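Local atomic coordinates of occlusion-derived virus envelope protein E66 (Autographa californica nucleopolyhedrovirus, PDB entry 3VSN), a protein that acts as a chondroitin lyase of the viral envelope, is essential for oral infectivity and may digest the chondroitin sulfate barrier of the host midgut. Residues 106-114 with 154-164; 476-487 with 504-512. All coordinates share one frame; numbering follows the deposited sequence. Where two conformers were deposited one is given.

Contact 1 (106-114 with 154-164); sequences AYNLINGLR and VLNETQHYDEA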
loop_
_atom_site.group_PDB
_atom_site.type_symbol
_atom_site.label_atom_id
_atom_site.label_comp_id
_atom_site.label_asym_id
_atom_site.label_seq_id
_atom_site.Cartn_x
_atom_site.Cartn_y
_atom_site.Cartn_z
ATOM N N ALA A 106 -23.605 -10.316 -27.527
ATOM C CA ALA A 106 -24.822 -9.844 -26.862
ATOM C C ALA A 106 -25.740 -11.022 -26.537
ATOM O O ALA A 106 -26.210 -11.159 -25.403
ATOM C CB ALA A 106 -25.546 -8.823 -27.728
ATOM N N TYR A 107 -25.966 -11.875 -27.538
ATOM C CA TYR A 107 -26.749 -13.091 -27.365
ATOM C C TYR A 107 -26.140 -13.998 -26.300
ATOM O O TYR A 107 -26.859 -14.525 -25.453
ATOM C CB TYR A 107 -26.892 -13.862 -28.687
ATOM C CG TYR A 107 -27.464 -15.249 -28.494
ATOM C CD1 TYR A 107 -28.841 -15.449 -28.398
ATOM C CD2 TYR A 107 -26.624 -16.360 -28.372
ATOM C CE1 TYR A 107 -29.369 -16.717 -28.202
ATOM C CE2 TYR A 107 -27.141 -17.631 -28.173
ATOM C CZ TYR A 107 -28.512 -17.802 -28.090
ATOM O OH TYR A 107 -29.030 -19.062 -27.895
ATOM N N ASN A 108 -24.823 -14.186 -26.354
ATOM C CA ASN A 108 -24.142 -15.034 -25.382
ATOM C C ASN A 108 -24.300 -14.525 -23.949
ATOM O O ASN A 108 -24.460 -15.316 -23.019
ATOM C CB ASN A 108 -22.666 -15.221 -25.749
ATOM C CG ASN A 108 -22.458 -16.325 -26.771
ATOM O OD1 ASN A 108 -23.161 -17.337 -26.761
ATOM N ND2 ASN A 108 -21.486 -16.136 -27.660
ATOM N N LEU A 109 -24.284 -13.203 -23.788
ATOM C CA LEU A 109 -24.470 -12.582 -22.479
ATOM C C LEU A 109 -25.880 -12.805 -21.919
ATOM O O LEU A 109 -26.026 -13.267 -20.786
ATOM C CB LEU A 109 -24.112 -11.090 -22.518
ATOM C CG LEU A 109 -22.625 -10.738 -22.680
ATOM C CD1 LEU A 109 -22.438 -9.238 -22.853
ATOM C CD2 LEU A 109 -21.785 -11.256 -21.515
ATOM N N ILE A 110 -26.909 -12.497 -22.709
ATOM C CA ILE A 110 -28.287 -12.723 -22.256
ATOM C C ILE A 110 -28.572 -14.220 -22.034
ATOM O O ILE A 110 -29.244 -14.587 -21.065
ATOM C CB ILE A 110 -29.346 -12.031 -23.159
ATOM C CG1 ILE A 110 -30.725 -12.020 -22.482
ATOM C CG2 ILE A 110 -29.429 -12.677 -24.536
ATOM C CD1 ILE A 110 -30.806 -11.159 -21.239
ATOM N N ASN A 111 -28.029 -15.069 -22.908
ATOM C CA ASN A 111 -28.138 -16.522 -22.762
ATOM C C ASN A 111 -27.487 -17.005 -21.466
ATOM O O ASN A 111 -28.042 -17.851 -20.763
ATOM C CB ASN A 111 -27.522 -17.239 -23.971
ATOM C CG ASN A 111 -27.713 -18.746 -23.926
ATOM O OD1 ASN A 111 -28.822 -19.241 -23.703
ATOM N ND2 ASN A 111 -26.629 -19.486 -24.150
ATOM N N GLY A 112 -26.313 -16.452 -21.155
ATOM C CA GLY A 112 -25.619 -16.744 -19.901
ATOM C C GLY A 112 -26.444 -16.387 -18.680
ATOM O O GLY A 112 -26.478 -17.144 -17.706
ATOM N N LEU A 113 -27.115 -15.239 -18.736
ATOM C CA LEU A 113 -27.980 -14.791 -17.642
ATOM C C LEU A 113 -29.198 -15.704 -17.483
ATOM O O LEU A 113 -29.561 -16.063 -16.361
ATOM C CB LEU A 113 -28.416 -13.332 -17.845
ATOM C CG LEU A 113 -29.095 -12.619 -16.668
ATOM C CD1 LEU A 113 -28.196 -12.591 -15.437
ATOM C CD2 LEU A 113 -29.498 -11.207 -17.068
ATOM N N ARG A 114 -29.812 -16.077 -18.608
ATOM C CA ARG A 114 -30.922 -17.036 -18.625
ATOM C C ARG A 114 -30.534 -18.363 -17.981
ATOM O O ARG A 114 -31.307 -18.921 -17.197
ATOM C CB ARG A 114 -31.397 -17.300 -20.057
ATOM C CG ARG A 114 -32.157 -16.156 -20.702
ATOM C CD ARG A 114 -32.403 -16.457 -22.172
ATOM N NE ARG A 114 -32.956 -15.305 -22.879
ATOM C CZ ARG A 114 -32.860 -15.111 -24.191
ATOM N NH1 ARG A 114 -32.222 -15.992 -24.952
ATOM N NH2 ARG A 114 -33.399 -14.033 -24.742
ATOM N N VAL A 154 -24.999 -2.930 -20.053
ATOM C CA VAL A 154 -24.254 -2.908 -21.324
ATOM C C VAL A 154 -25.114 -3.289 -22.535
ATOM O O VAL A 154 -24.805 -2.903 -23.665
ATOM C CB VAL A 154 -22.933 -3.724 -21.301
ATOM C CG1 VAL A 154 -22.040 -3.273 -20.150
ATOM C CG2 VAL A 154 -23.190 -5.229 -21.254
ATOM N N LEU A 155 -26.196 -4.028 -22.287
ATOM C CA LEU A 155 -27.115 -4.441 -23.346
ATOM C C LEU A 155 -28.331 -3.516 -23.470
ATOM O O LEU A 155 -29.298 -3.854 -24.158
ATOM C CB LEU A 155 -27.575 -5.894 -23.126
ATOM C CG LEU A 155 -26.537 -7.022 -23.176
ATOM C CD1 LEU A 155 -27.212 -8.379 -23.039
ATOM C CD2 LEU A 155 -25.704 -6.971 -24.452
ATOM N N ASN A 156 -28.273 -2.347 -22.827
ATOM C CA ASN A 156 -29.444 -1.468 -22.719
ATOM C C ASN A 156 -29.991 -0.894 -24.035
ATOM O O ASN A 156 -31.117 -0.408 -24.073
ATOM C CB ASN A 156 -29.233 -0.359 -21.672
ATOM C CG ASN A 156 -28.328 0.766 -22.159
ATOM O OD1 ASN A 156 -27.577 0.617 -23.126
ATOM N ND2 ASN A 156 -28.388 1.898 -21.473
ATOM N N GLU A 157 -29.204 -0.963 -25.105
ATOM C CA GLU A 157 -29.665 -0.487 -26.408
ATOM C C GLU A 157 -29.974 -1.631 -27.378
ATOM O O GLU A 157 -30.223 -1.406 -28.567
ATOM C CB GLU A 157 -28.677 0.525 -26.994
ATOM C CG GLU A 157 -28.633 1.816 -26.186
ATOM C CD GLU A 157 -27.848 2.924 -26.859
ATOM O OE1 GLU A 157 -26.804 2.632 -27.480
ATOM O OE2 GLU A 157 -28.280 4.094 -26.751
ATOM N N THR A 158 -29.994 -2.852 -26.848
ATOM C CA THR A 158 -30.305 -4.047 -27.629
ATOM C C THR A 158 -31.733 -4.538 -27.359
ATOM O O THR A 158 -32.434 -4.011 -26.486
ATOM C CB THR A 158 -29.343 -5.211 -27.305
ATOM O OG1 THR A 158 -29.673 -5.759 -26.021
ATOM C CG2 THR A 158 -27.883 -4.752 -27.317
ATOM N N GLN A 159 -32.133 -5.568 -28.102
ATOM C CA GLN A 159 -33.469 -6.138 -27.935
ATOM C C GLN A 159 -33.562 -7.012 -26.679
ATOM O O GLN A 159 -34.643 -7.488 -26.327
ATOM C CB GLN A 159 -33.903 -6.904 -29.191
ATOM C CG GLN A 159 -34.060 -6.018 -30.419
ATOM C CD GLN A 159 -34.969 -4.827 -30.169
ATOM O OE1 GLN A 159 -34.539 -3.674 -30.244
ATOM N NE2 GLN A 159 -36.232 -5.101 -29.865
ATOM N N HIS A 160 -32.438 -7.180 -25.986
ATOM C CA HIS A 160 -32.379 -7.994 -24.768
ATOM C C HIS A 160 -32.596 -7.218 -23.496
ATOM O O HIS A 160 -32.766 -7.815 -22.431
ATOM C CB HIS A 160 -31.049 -8.741 -24.683
ATOM C CG HIS A 160 -30.665 -9.465 -25.951
ATOM N ND1 HIS A 160 -31.383 -10.488 -26.450
ATOM C CD2 HIS A 160 -29.585 -9.283 -26.816
ATOM C CE1 HIS A 160 -30.799 -10.936 -27.580
ATOM N NE2 HIS A 160 -29.699 -10.198 -27.802
ATOM N N TYR A 161 -32.598 -5.887 -23.586
ATOM C CA TYR A 161 -32.648 -5.028 -22.394
ATOM C C TYR A 161 -33.848 -5.293 -21.490
ATOM O O TYR A 161 -33.675 -5.546 -20.296
ATOM C CB TYR A 161 -32.591 -3.543 -22.764
ATOM C CG TYR A 161 -32.747 -2.610 -21.576
ATOM C CD1 TYR A 161 -31.797 -2.582 -20.550
ATOM C CD2 TYR A 161 -33.844 -1.754 -21.477
ATOM C CE1 TYR A 161 -31.933 -1.730 -19.464
ATOM C CE2 TYR A 161 -33.989 -0.897 -20.394
ATOM C CZ TYR A 161 -33.029 -0.890 -19.391
ATOM O OH TYR A 161 -33.168 -0.043 -18.315
ATOM N N ASP A 162 -35.053 -5.236 -22.056
ATOM C CA ASP A 162 -36.270 -5.418 -21.265
ATOM C C ASP A 162 -36.291 -6.757 -20.521
ATOM O O ASP A 162 -36.691 -6.808 -19.359
ATOM C CB ASP A 162 -37.529 -5.228 -22.123
ATOM C CG ASP A 162 -37.797 -3.765 -22.459
ATOM O OD1 ASP A 162 -37.253 -2.865 -21.779
ATOM O OD2 ASP A 162 -38.564 -3.510 -23.410
ATOM N N GLU A 163 -35.835 -7.827 -21.172
ATOM C CA GLU A 163 -35.726 -9.126 -20.499
ATOM C C GLU A 163 -34.676 -9.115 -19.378
ATOM O O GLU A 163 -34.935 -9.613 -18.275
ATOM C CB GLU A 163 -35.426 -10.259 -21.486
ATOM C CG GLU A 163 -35.344 -11.628 -20.813
ATOM C CD GLU A 163 -34.969 -12.754 -21.757
ATOM O OE1 GLU A 163 -34.859 -12.520 -22.979
ATOM O OE2 GLU A 163 -34.779 -13.885 -21.266
ATOM N N ALA A 164 -33.500 -8.555 -19.664
ATOM C CA ALA A 164 -32.429 -8.476 -18.666
ATOM C C ALA A 164 -32.879 -7.680 -17.442
ATOM O O ALA A 164 -32.654 -8.101 -16.305
ATOM C CB ALA A 164 -31.163 -7.880 -19.271
#

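Contact 2 (476-487 with 504-512); sequences VLSRDTSVNTND and TTFNGVVCH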
loop_
_atom_site.group_PDB
_atom_site.type_symbol
_atom_site.label_atom_id
_atom_site.label_comp_id
_atom_site.label_asym_id
_atom_site.label_seq_id
_atom_site.Cartn_x
_atom_site.Cartn_y
_atom_site.Cartn_z
ATOM N N VAL A 476 22.251 -4.233 1.305
ATOM C CA VAL A 476 22.338 -3.011 0.504
ATOM C C VAL A 476 21.566 -3.184 -0.813
ATOM O O VAL A 476 20.792 -2.311 -1.209
ATOM C CB VAL A 476 23.815 -2.616 0.255
ATOM C CG1 VAL A 476 23.919 -1.420 -0.682
ATOM C CG2 VAL A 476 24.510 -2.310 1.578
ATOM N N LEU A 477 21.789 -4.313 -1.485
ATOM C CA LEU A 477 21.085 -4.657 -2.721
ATOM C C LEU A 477 20.762 -6.136 -2.709
ATOM O O LEU A 477 21.570 -6.947 -2.249
ATOM C CB LEU A 477 21.939 -4.359 -3.959
ATOM C CG LEU A 477 21.610 -3.242 -4.966
ATOM C CD1 LEU A 477 22.290 -3.546 -6.296
ATOM C CD2 LEU A 477 20.118 -3.009 -5.178
ATOM N N SER A 478 19.589 -6.484 -3.228
ATOM C CA SER A 478 19.156 -7.874 -3.305
ATOM C C SER A 478 18.563 -8.161 -4.677
ATOM O O SER A 478 17.986 -7.273 -5.306
ATOM C CB SER A 478 18.123 -8.173 -2.218
ATOM O OG SER A 478 17.021 -7.287 -2.316
ATOM N N ARG A 479 18.715 -9.396 -5.146
ATOM C CA ARG A 479 18.074 -9.808 -6.389
ATOM C C ARG A 479 17.572 -11.245 -6.342
ATOM O O ARG A 479 18.220 -12.129 -5.778
ATOM C CB ARG A 479 18.989 -9.584 -7.605
ATOM C CG ARG A 479 20.036 -10.659 -7.856
ATOM C CD ARG A 479 20.816 -10.402 -9.140
ATOM N NE ARG A 479 21.891 -11.382 -9.312
ATOM C CZ ARG A 479 21.802 -12.477 -10.066
ATOM N NH1 ARG A 479 20.687 -12.739 -10.740
ATOM N NH2 ARG A 479 22.832 -13.311 -10.156
ATOM N N ASP A 480 16.395 -11.439 -6.929
ATOM C CA ASP A 480 15.820 -12.750 -7.190
ATOM C C ASP A 480 16.558 -13.283 -8.419
ATOM O O ASP A 480 16.402 -12.747 -9.519
ATOM C CB ASP A 480 14.318 -12.580 -7.465
ATOM C CG ASP A 480 13.601 -13.891 -7.771
ATOM O OD1 ASP A 480 14.222 -14.838 -8.298
ATOM O OD2 ASP A 480 12.382 -13.956 -7.503
ATOM N N THR A 481 17.363 -14.326 -8.224
ATOM C CA THR A 481 18.238 -14.849 -9.283
ATOM C C THR A 481 17.486 -15.568 -10.407
ATOM O O THR A 481 18.080 -15.890 -11.433
ATOM C CB THR A 481 19.325 -15.804 -8.734
ATOM O OG1 THR A 481 18.700 -16.921 -8.095
ATOM C CG2 THR A 481 20.236 -15.093 -7.733
ATOM N N SER A 482 16.194 -15.830 -10.213
ATOM C CA SER A 482 15.384 -16.457 -11.261
ATOM C C SER A 482 14.979 -15.440 -12.330
ATOM O O SER A 482 14.580 -15.812 -13.436
ATOM C CB SER A 482 14.150 -17.156 -10.674
ATOM O OG SER A 482 13.141 -16.222 -10.321
ATOM N N VAL A 483 15.088 -14.156 -11.996
ATOM C CA VAL A 483 14.764 -13.084 -12.933
ATOM C C VAL A 483 15.977 -12.814 -13.817
ATOM O O VAL A 483 17.070 -12.557 -13.321
ATOM C CB VAL A 483 14.334 -11.792 -12.196
ATOM C CG1 VAL A 483 13.976 -10.689 -13.187
ATOM C CG2 VAL A 483 13.158 -12.073 -11.267
ATOM N N ASN A 484 15.788 -12.895 -15.128
ATOM C CA ASN A 484 16.874 -12.600 -16.051
ATOM C C ASN A 484 16.783 -11.171 -16.573
ATOM O O ASN A 484 15.810 -10.793 -17.229
ATOM C CB ASN A 484 16.936 -13.634 -17.183
ATOM C CG ASN A 484 17.379 -15.006 -16.693
ATOM O OD1 ASN A 484 16.575 -15.933 -16.603
ATOM N ND2 ASN A 484 18.662 -15.137 -16.361
ATOM N N THR A 485 17.785 -10.373 -16.222
ATOM C CA THR A 485 17.901 -8.998 -16.688
ATOM C C THR A 485 19.225 -8.895 -17.431
ATOM O O THR A 485 19.956 -9.880 -17.536
ATOM C CB THR A 485 17.868 -7.982 -15.521
ATOM O OG1 THR A 485 19.058 -8.110 -14.733
ATOM C CG2 THR A 485 16.645 -8.198 -14.627
ATOM N N ASN A 486 19.544 -7.713 -17.946
ATOM C CA ASN A 486 20.825 -7.511 -18.621
ATOM C C ASN A 486 21.983 -7.204 -17.661
ATOM O O ASN A 486 23.143 -7.148 -18.084
ATOM C CB ASN A 486 20.705 -6.453 -19.725
ATOM C CG ASN A 486 19.712 -6.848 -20.810
ATOM O OD1 ASN A 486 18.870 -6.047 -21.215
ATOM N ND2 ASN A 486 19.800 -8.088 -21.277
ATOM N N ASP A 487 21.657 -7.022 -16.376
ATOM C CA ASP A 487 22.649 -6.859 -15.307
ATOM C C ASP A 487 23.439 -8.161 -15.145
ATOM O O ASP A 487 22.842 -9.235 -15.083
ATOM C CB ASP A 487 21.958 -6.548 -13.961
ATOM C CG ASP A 487 20.929 -5.417 -14.048
ATOM O OD1 ASP A 487 21.314 -4.289 -14.422
ATOM O OD2 ASP A 487 19.735 -5.652 -13.716
ATOM N N THR A 504 27.348 -1.230 -7.952
ATOM C CA THR A 504 26.631 -2.431 -8.389
ATOM C C THR A 504 25.196 -2.062 -8.762
ATOM O O THR A 504 24.556 -1.278 -8.066
ATOM C CB THR A 504 26.660 -3.535 -7.313
ATOM O OG1 THR A 504 28.022 -3.894 -7.054
ATOM C CG2 THR A 504 25.908 -4.782 -7.777
ATOM N N THR A 505 24.712 -2.626 -9.868
ATOM C CA THR A 505 23.416 -2.271 -10.436
ATOM C C THR A 505 22.465 -3.467 -10.467
ATOM O O THR A 505 22.860 -4.583 -10.827
ATOM C CB THR A 505 23.584 -1.722 -11.873
ATOM O OG1 THR A 505 24.529 -0.645 -11.864
ATOM C CG2 THR A 505 22.258 -1.213 -12.435
ATOM N N PHE A 506 21.216 -3.232 -10.075
ATOM C CA PHE A 506 20.146 -4.181 -10.360
ATOM C C PHE A 506 18.826 -3.469 -10.631
ATOM O O PHE A 506 18.415 -2.591 -9.862
ATOM C CB PHE A 506 19.961 -5.216 -9.238
ATOM C CG PHE A 506 18.897 -6.236 -9.545
ATOM C CD1 PHE A 506 19.098 -7.181 -10.546
ATOM C CD2 PHE A 506 17.680 -6.228 -8.865
ATOM C CE1 PHE A 506 18.117 -8.109 -10.858
ATOM C CE2 PHE A 506 16.694 -7.158 -9.173
ATOM C CZ PHE A 506 16.916 -8.101 -10.170
ATOM N N ASN A 507 18.175 -3.852 -11.729
ATOM C CA ASN A 507 16.806 -3.414 -12.028
ATOM C C ASN A 507 16.632 -1.890 -11.936
ATOM O O ASN A 507 15.689 -1.392 -11.309
ATOM C CB ASN A 507 15.817 -4.151 -11.101
ATOM C CG ASN A 507 14.391 -4.122 -11.612
ATOM O OD1 ASN A 507 14.145 -3.876 -12.791
ATOM N ND2 ASN A 507 13.438 -4.384 -10.720
ATOM N N GLY A 508 17.565 -1.159 -12.545
ATOM C CA GLY A 508 17.512 0.304 -12.608
ATOM C C GLY A 508 17.876 1.047 -11.330
ATOM O O GLY A 508 17.589 2.237 -11.201
ATOM N N VAL A 509 18.505 0.345 -10.388
ATOM C CA VAL A 509 18.946 0.937 -9.128
ATOM C C VAL A 509 20.421 0.604 -8.903
ATOM O O VAL A 509 20.852 -0.525 -9.143
ATOM C CB VAL A 509 18.086 0.451 -7.935
ATOM C CG1 VAL A 509 18.583 1.042 -6.626
ATOM C CG2 VAL A 509 16.623 0.823 -8.144
ATOM N N VAL A 510 21.183 1.596 -8.450
ATOM C CA VAL A 510 22.624 1.471 -8.251
ATOM C C VAL A 510 22.954 1.727 -6.782
ATOM O O VAL A 510 22.410 2.654 -6.185
ATOM C CB VAL A 510 23.387 2.478 -9.143
ATOM C CG1 VAL A 510 24.892 2.303 -9.019
ATOM C CG2 VAL A 510 22.957 2.336 -10.596
ATOM N N CYS A 511 23.835 0.911 -6.200
ATOM C CA CYS A 511 24.214 1.071 -4.790
ATOM C C CYS A 511 25.647 1.573 -4.588
ATOM O O CYS A 511 26.536 1.309 -5.406
ATOM C CB CYS A 511 23.987 -0.233 -4.010
ATOM S SG CYS A 511 25.161 -1.566 -4.366
ATOM N N HIS A 512 25.841 2.308 -3.490
ATOM C CA HIS A 512 27.137 2.825 -3.062
ATOM C C HIS A 512 27.230 2.801 -1.561
ATOM O O HIS A 512 26.233 3.017 -0.869
ATOM C CB HIS A 512 27.325 4.266 -3.537
ATOM C CG HIS A 512 27.389 4.414 -5.038
ATOM N ND1 HIS A 512 28.523 4.223 -5.735
ATOM C CD2 HIS A 512 26.409 4.745 -5.966
ATOM C CE1 HIS A 512 28.283 4.423 -7.044
ATOM N NE2 HIS A 512 26.987 4.740 -7.183
HETATM O O HOH W 1 19.507 -2.087 -14.488
#

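Contact 1 (106-114 with 154-164)
R114 NH2 reaches E163 OE1 at 2.7 Å, one half of a salt bridge in which the guanidinium takes the carboxylate side-on. Its NE supplies the other half, to E163 OE2 at 2.8 Å. Both oxygens are met on their syn sides, and the two groups are turned only 18° out of plane with each other, a pairing that fixes the rotation of both. The arginine comes in with its chain extended from CG to NE, nearly at right angles to the glutamate chain. Next to this pair I110 faces H160. With CG1 of I110 anti to the backbone N (chi1 -167°), the CG2 branch points over one face of the imidazole, a CH-pi contact of 3.7 Å from I110 CG2 to the ring centroid, while CD1 runs on to meet A164 CB at 3.8 Å. R114 NH2 also stands 4.4 Å from H160 ND1, too far for a bond but close enough that it might disfavour a proton on the imidazole, an effect the carboxylate of E163 might partly offset. This is packing inside the alpha/alpha toroid: helix 103-119 lies against the connection from helix 138-154 and the first turn of helix 161-175. Two type I turns shape that connection, and T158 serves both ends of it. Its OG1 donates to L155 O at 2.7 Å, in the carbonyl plane and on a lone pair, and accepts from H160 N at 3.1 Å, capping the start of the next helix. L155 O is held a second time by T158 N. Beyond the histidine the contact turns mainly apolar: A106 CB meets L155 CD2 at 3.8 Å, L155 CD1 sits beside L109 and I110, and Y92 of helix 75-93 touches both A106 and L155.

Contact 2 (476-487 with 504-512)
F506 carries its CG anti to the backbone N (chi1 -178°), which sends the ring across to R479. The backbone itself sets R479 CB over that ring, and chi1 of 81° turns the extended arginine chain so that CD still passes the CD1 and CE1 side of F506 at 3.9 Å. R479 CB lies 3.5 Å from the centroid of F506, 6° off the normal, a CH-pi contact over the middle of the face. N507 CB covers the opposite face toward its rim, and the ring is sandwiched between the two. The R479 chain then leads away, and its NE makes a salt bridge with E534. At the far end of the loop D487 receives the hairpin: N507 N donates to D487 OD2 at 3.1 Å, almost straight at 176°. T485 OG1 donates to the same D487 OD2 at 2.7 Å, and the two donors approach from opposite faces of the carboxylate plane. T485 OG1 also accepts from the backbone N of D487, an ST turn. The other oxygen, D487 OD1, takes a water at 2.8 Å, which accepts in turn from G508 N. One aspartate thereby holds N507 N directly and G508 N through the water, at the middle of the type I' turn that closes a beta hairpin with a two-residue loop. Toward the start of the strand the contact is apolar. L477 CD1 leans on T504 O at 3.7 Å and also touches F506 CB, while V476 CG1 packs on C511 CB at 3.5 Å. V476 and L477 form a classic beta bulge opposite V536. Strand 472-480 is thus bonded to strand 533-540 in a four-stranded sheet, the hairpin 504-513 ends a seven-stranded one beside strand 550-558, and F490 of helix 490-496 touches R479, T504 and F506.

Contact 1 and contact 2 lie far apart, in the helical and the strand-rich parts of the chain, their centres 51 Å apart and nearest atoms about 36 Å apart, sharing no element. The first joins helices of the alpha/alpha toroid, its salt bridge between two partly exposed residues beside a buried apolar part. The second joins two sheets: F506, L477 and C511 are buried, D487 and T485 partly exposed. In contact 1 the salt bridge crosses directly between the segments, whereas in contact 2 an aspartate binds backbone amides, one through a water, and the arginine finds its ionic partner outside. Both place a carbon over a ring face, and neither lies at the annotated catalytic residues.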